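Local coordinates for alkaline phosphatase (Thermus thermophilus, PDB 7KWD), which probably hydrolyses phosphate monoesters as a homodimeric metalloenzyme that uses zinc and magnesium ions, at residues T301-V315 / V438-V450. Numbering follows the deposited sequence.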
loop_
_atom_site.group_PDB
_atom_site.type_symbol
_atom_site.label_atom_id
_atom_site.label_comp_id
_atom_site.label_asym_id
_atom_site.label_seq_id
_atom_site.Cartn_x
_atom_site.Cartn_y
_atom_site.Cartn_z
ATOM N N THR A 301 6.108 3.411 23.884
ATOM C CA THR A 301 5.490 2.204 24.427
ATOM C C THR A 301 6.008 1.928 25.836
ATOM O O THR A 301 5.242 1.566 26.735
ATOM C CB THR A 301 5.718 1.001 23.515
ATOM O OG1 THR A 301 7.112 0.788 23.292
ATOM C CG2 THR A 301 5.012 1.205 22.210
ATOM N N ALA A 302 7.291 2.163 26.072
ATOM C CA ALA A 302 7.809 1.975 27.425
ATOM C C ALA A 302 7.128 2.929 28.396
ATOM O O ALA A 302 6.808 2.544 29.521
ATOM C CB ALA A 302 9.326 2.152 27.439
ATOM N N PHE A 303 6.857 4.166 27.969
ATOM C CA PHE A 303 6.060 5.062 28.807
ATOM C C PHE A 303 4.653 4.502 29.064
ATOM O O PHE A 303 4.159 4.526 30.198
ATOM C CB PHE A 303 5.962 6.451 28.182
ATOM C CG PHE A 303 5.252 7.449 29.068
ATOM C CD1 PHE A 303 3.878 7.606 28.988
ATOM C CD2 PHE A 303 5.946 8.196 30.002
ATOM C CE1 PHE A 303 3.216 8.491 29.807
ATOM C CE2 PHE A 303 5.291 9.091 30.821
ATOM C CZ PHE A 303 3.916 9.232 30.731
ATOM N N VAL A 304 3.982 3.996 28.030
ATOM C CA VAL A 304 2.629 3.481 28.252
ATOM C C VAL A 304 2.668 2.274 29.190
ATOM O O VAL A 304 1.796 2.112 30.042
ATOM C CB VAL A 304 1.954 3.145 26.911
ATOM C CG1 VAL A 304 0.592 2.512 27.129
ATOM C CG2 VAL A 304 1.790 4.424 26.077
ATOM N N ASP A 305 3.679 1.402 29.029
ATOM C CA ASP A 305 3.852 0.256 29.915
ATOM C C ASP A 305 3.911 0.702 31.370
ATOM O O ASP A 305 3.284 0.105 32.241
ATOM C CB ASP A 305 5.134 -0.505 29.562
ATOM C CG ASP A 305 5.086 -1.163 28.186
ATOM O OD1 ASP A 305 3.997 -1.330 27.615
ATOM O OD2 ASP A 305 6.164 -1.492 27.669
ATOM N N ARG A 306 4.654 1.767 31.647
ATOM C CA ARG A 306 4.729 2.289 33.005
ATOM C C ARG A 306 3.502 3.096 33.403
ATOM O O ARG A 306 3.337 3.345 34.596
ATOM C CB ARG A 306 5.993 3.142 33.176
ATOM C CG ARG A 306 7.296 2.371 32.855
ATOM C CD ARG A 306 8.560 3.206 33.083
ATOM N NE ARG A 306 8.453 4.599 32.624
ATOM C CZ ARG A 306 8.949 5.086 31.475
ATOM N NH1 ARG A 306 9.600 4.304 30.621
ATOM N NH2 ARG A 306 8.785 6.372 31.177
ATOM N N ASN A 307 2.623 3.458 32.457
ATOM C CA ASN A 307 1.515 4.389 32.709
ATOM C C ASN A 307 0.239 3.896 32.050
ATOM O O ASN A 307 -0.177 4.389 30.998
ATOM C CB ASN A 307 1.860 5.786 32.192
ATOM C CG ASN A 307 2.917 6.456 33.020
ATOM O OD1 ASN A 307 2.614 7.114 34.003
ATOM N ND2 ASN A 307 4.161 6.289 32.630
ATOM N N PRO A 308 -0.422 2.913 32.655
ATOM C CA PRO A 308 -1.622 2.340 32.029
ATOM C C PRO A 308 -2.789 3.292 31.908
ATOM O O PRO A 308 -3.750 2.958 31.194
ATOM C CB PRO A 308 -1.964 1.159 32.944
ATOM C CG PRO A 308 -1.132 1.345 34.175
ATOM C CD PRO A 308 0.058 2.103 33.793
ATOM N N ASP A 309 -2.758 4.469 32.545
ATOM C CA ASP A 309 -3.813 5.451 32.287
ATOM C C ASP A 309 -3.616 6.180 30.943
ATOM O O ASP A 309 -4.360 7.125 30.654
ATOM C CB ASP A 309 -3.897 6.457 33.445
ATOM C CG ASP A 309 -2.625 7.284 33.609
ATOM O OD1 ASP A 309 -1.633 7.050 32.865
ATOM O OD2 ASP A 309 -2.626 8.177 34.472
ATOM N N THR A 310 -2.699 5.710 30.099
ATOM C CA THR A 310 -2.289 6.426 28.888
ATOM C C THR A 310 -2.550 5.578 27.658
ATOM O O THR A 310 -2.118 4.418 27.604
ATOM C CB THR A 310 -0.798 6.765 28.933
ATOM O OG1 THR A 310 -0.514 7.534 30.107
ATOM C CG2 THR A 310 -0.379 7.518 27.668
ATOM N N LEU A 311 -3.212 6.172 26.666
ATOM C CA LEU A 311 -3.438 5.517 25.384
ATOM C C LEU A 311 -2.474 6.057 24.335
ATOM O O LEU A 311 -2.310 7.272 24.207
ATOM C CB LEU A 311 -4.878 5.717 24.917
ATOM C CG LEU A 311 -5.110 5.223 23.484
ATOM C CD1 LEU A 311 -4.996 3.703 23.440
ATOM C CD2 LEU A 311 -6.467 5.646 22.976
ATOM N N LEU A 312 -1.865 5.157 23.565
ATOM C CA LEU A 312 -1.011 5.536 22.459
ATOM C C LEU A 312 -1.702 5.151 21.162
ATOM O O LEU A 312 -2.027 3.977 20.942
ATOM C CB LEU A 312 0.373 4.883 22.551
ATOM C CG LEU A 312 1.184 4.963 21.270
ATOM C CD1 LEU A 312 1.487 6.415 20.899
ATOM C CD2 LEU A 312 2.423 4.136 21.416
ATOM N N ILE A 313 -1.940 6.148 20.313
ATOM C CA ILE A 313 -2.447 5.945 18.959
ATOM C C ILE A 313 -1.299 6.198 17.996
ATOM O O ILE A 313 -0.710 7.281 18.027
ATOM C CB ILE A 313 -3.628 6.886 18.640
ATOM C CG1 ILE A 313 -4.790 6.632 19.587
ATOM C CG2 ILE A 313 -4.031 6.726 17.158
ATOM C CD1 ILE A 313 -6.047 7.457 19.272
ATOM N N VAL A 314 -1.012 5.231 17.125
ATOM C CA VAL A 314 -0.007 5.371 16.069
ATOM C C VAL A 314 -0.734 5.291 14.733
ATOM O O VAL A 314 -1.421 4.302 14.447
ATOM C CB VAL A 314 1.088 4.302 16.174
ATOM C CG1 VAL A 314 2.206 4.569 15.185
ATOM C CG2 VAL A 314 1.634 4.287 17.573
ATOM N N VAL A 315 -0.592 6.329 13.916
ATOM C CA VAL A 315 -1.413 6.449 12.724
ATOM C C VAL A 315 -0.626 7.154 11.633
ATOM O O VAL A 315 0.137 8.098 11.896
ATOM C CB VAL A 315 -2.716 7.215 13.028
ATOM C CG1 VAL A 315 -2.409 8.660 13.352
ATOM C CG2 VAL A 315 -3.715 7.083 11.865
ATOM N N VAL A 438 -4.328 3.557 5.019
ATOM C CA VAL A 438 -3.052 3.475 5.719
ATOM C C VAL A 438 -3.262 3.057 7.175
ATOM O O VAL A 438 -4.383 2.879 7.653
ATOM C CB VAL A 438 -2.278 4.809 5.647
ATOM C CG1 VAL A 438 -1.834 5.041 4.209
ATOM C CG2 VAL A 438 -3.168 5.936 6.149
ATOM N N MET A 439 -2.132 2.906 7.858
ATOM C CA MET A 439 -2.063 2.283 9.174
ATOM C C MET A 439 -2.781 3.069 10.261
ATOM O O MET A 439 -2.637 4.280 10.383
ATOM C CB MET A 439 -0.600 2.148 9.563
ATOM C CG MET A 439 -0.340 1.703 10.979
ATOM S SD MET A 439 1.431 1.649 11.303
ATOM C CE MET A 439 1.837 3.320 11.530
ATOM N N LEU A 440 -3.512 2.333 11.111
ATOM C CA LEU A 440 -4.013 2.835 12.389
ATOM C C LEU A 440 -3.775 1.760 13.440
ATOM O O LEU A 440 -4.212 0.617 13.261
ATOM C CB LEU A 440 -5.501 3.159 12.328
ATOM C CG LEU A 440 -6.263 3.388 13.636
ATOM C CD1 LEU A 440 -5.786 4.621 14.437
ATOM C CD2 LEU A 440 -7.710 3.573 13.287
ATOM N N LEU A 441 -3.122 2.140 14.533
ATOM C CA LEU A 441 -2.680 1.183 15.544
ATOM C C LEU A 441 -2.905 1.738 16.940
ATOM O O LEU A 441 -2.591 2.899 17.204
ATOM C CB LEU A 441 -1.193 0.856 15.361
ATOM C CG LEU A 441 -0.347 0.248 16.485
ATOM C CD1 LEU A 441 -0.681 -1.203 16.645
ATOM C CD2 LEU A 441 1.121 0.385 16.117
ATOM N N LEU A 442 -3.381 0.881 17.839
ATOM C CA LEU A 442 -3.682 1.248 19.215
ATOM C C LEU A 442 -2.785 0.494 20.181
ATOM O O LEU A 442 -2.679 -0.738 20.120
ATOM C CB LEU A 442 -5.130 0.943 19.572
ATOM C CG LEU A 442 -6.176 1.579 18.653
ATOM C CD1 LEU A 442 -7.590 1.104 19.059
ATOM C CD2 LEU A 442 -6.074 3.057 18.737
ATOM N N TYR A 443 -2.151 1.219 21.084
ATOM C CA TYR A 443 -1.221 0.603 22.029
ATOM C C TYR A 443 -1.664 1.040 23.414
ATOM O O TYR A 443 -1.464 2.198 23.816
ATOM C CB TYR A 443 0.228 0.992 21.750
ATOM C CG TYR A 443 1.197 0.255 22.648
ATOM C CD1 TYR A 443 1.516 0.735 23.912
ATOM C CD2 TYR A 443 1.760 -0.943 22.253
ATOM C CE1 TYR A 443 2.379 0.044 24.749
ATOM C CE2 TYR A 443 2.634 -1.621 23.079
ATOM C CZ TYR A 443 2.945 -1.119 24.321
ATOM O OH TYR A 443 3.822 -1.824 25.123
ATOM N N GLY A 444 -2.268 0.127 24.129
ATOM C CA GLY A 444 -2.813 0.455 25.431
ATOM C C GLY A 444 -3.258 -0.794 26.153
ATOM O O GLY A 444 -3.274 -1.900 25.596
ATOM N N GLN A 445 -3.621 -0.574 27.419
ATOM C CA GLN A 445 -4.033 -1.655 28.294
ATOM C C GLN A 445 -5.491 -1.971 28.036
ATOM O O GLN A 445 -6.330 -1.065 27.967
ATOM C CB GLN A 445 -3.824 -1.251 29.756
ATOM C CG GLN A 445 -4.356 -2.252 30.772
ATOM C CD GLN A 445 -3.921 -1.912 32.197
ATOM O OE1 GLN A 445 -4.690 -1.331 32.972
ATOM N NE2 GLN A 445 -2.678 -2.270 32.541
ATOM N N GLY A 446 -5.792 -3.253 27.876
ATOM C CA GLY A 446 -7.170 -3.705 27.872
ATOM C C GLY A 446 -7.905 -3.594 26.561
ATOM O O GLY A 446 -9.133 -3.542 26.554
ATOM N N LEU A 447 -7.188 -3.580 25.445
ATOM C CA LEU A 447 -7.780 -3.362 24.140
ATOM C C LEU A 447 -7.870 -4.635 23.339
ATOM O O LEU A 447 -8.179 -4.587 22.148
ATOM C CB LEU A 447 -6.965 -2.329 23.372
ATOM C CG LEU A 447 -6.983 -0.945 24.004
ATOM C CD1 LEU A 447 -6.114 -0.015 23.222
ATOM C CD2 LEU A 447 -8.416 -0.402 24.079
ATOM N N ARG A 448 -7.633 -5.780 23.972
ATOM C CA ARG A 448 -7.480 -7.023 23.210
ATOM C C ARG A 448 -8.692 -7.339 22.328
ATOM O O ARG A 448 -8.545 -7.987 21.283
ATOM C CB ARG A 448 -7.215 -8.186 24.175
ATOM C CG ARG A 448 -8.389 -8.479 25.095
ATOM C CD ARG A 448 -8.116 -9.636 26.087
ATOM N NE ARG A 448 -7.355 -10.762 25.533
ATOM C CZ ARG A 448 -7.441 -12.022 25.971
ATOM N NH1 ARG A 448 -8.266 -12.340 26.969
ATOM N NH2 ARG A 448 -6.697 -12.971 25.413
ATOM N N PHE A 449 -9.888 -6.901 22.711
ATOM C CA PHE A 449 -11.076 -7.253 21.949
ATOM C C PHE A 449 -11.509 -6.169 20.964
ATOM O O PHE A 449 -12.576 -6.292 20.349
ATOM C CB PHE A 449 -12.212 -7.608 22.906
ATOM C CG PHE A 449 -11.926 -8.842 23.729
ATOM C CD1 PHE A 449 -11.108 -9.865 23.218
ATOM C CD2 PHE A 449 -12.452 -8.980 25.007
ATOM C CE1 PHE A 449 -10.824 -11.003 23.965
ATOM C CE2 PHE A 449 -12.179 -10.119 25.768
ATOM C CZ PHE A 449 -11.362 -11.130 25.245
ATOM N N VAL A 450 -10.687 -5.147 20.756
ATOM C CA VAL A 450 -11.002 -4.102 19.789
ATOM C C VAL A 450 -10.658 -4.575 18.377
ATOM O O VAL A 450 -9.502 -4.879 18.081
ATOM C CB VAL A 450 -10.256 -2.803 20.135
ATOM C CG1 VAL A 450 -10.543 -1.750 19.058
ATOM C CG2 VAL A 450 -10.642 -2.339 21.506
HETATM O O HOH W 1 -2.661 1.922 28.878
#
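Val314 packs its CB against CD2 of Leu441 and its CG1 against CE of Met439, the apolar centre of an antiparallel strand pair in the alkaline phosphatase fold. This pair illustrates how a sheet is extended: strand 310-315 runs parallel to strand 40-46 along one edge and antiparallel to strand 438-443 along the other. Ile313, Val315, Leu440 and Leu442 occupy one face, where CD1 of Leu440 reaches both CG2 of Ile313 and CG2 of Val315. Paired backbone bonds join Leu312 with Tyr443 and Val314 with Leu441; that from Val314 N to Leu441 O, 2.8 Å long, is nearly straight at 172°. The end of the helix that leads into the strand, 301-306, lies over the face of Leu312 and Val314 and meets Tyr443. With CG anti to its backbone N (chi1 -175°), the tyrosine carries its ring beneath this helix. CG2 of Thr301 sits 3.6 Å from the ring centroid, a CH-pi contact over the face, while Val304 CG1 packs at the edge. The otherwise buried Tyr443 sends its hydroxyl out to the exposed Asp305, OH donating to the syn lone pair of OD1 at 2.5 Å. A phenylalanine at Tyr443 would probably keep the ring packing but leave the Asp305 carboxylate without its hydroxyl mate. Farther out, one water accepts a hydrogen bond from Gln445 N and donates to Pro308 O and Thr310 O, tying the Asn307-Thr310 turn to the loop that follows strand 438-443.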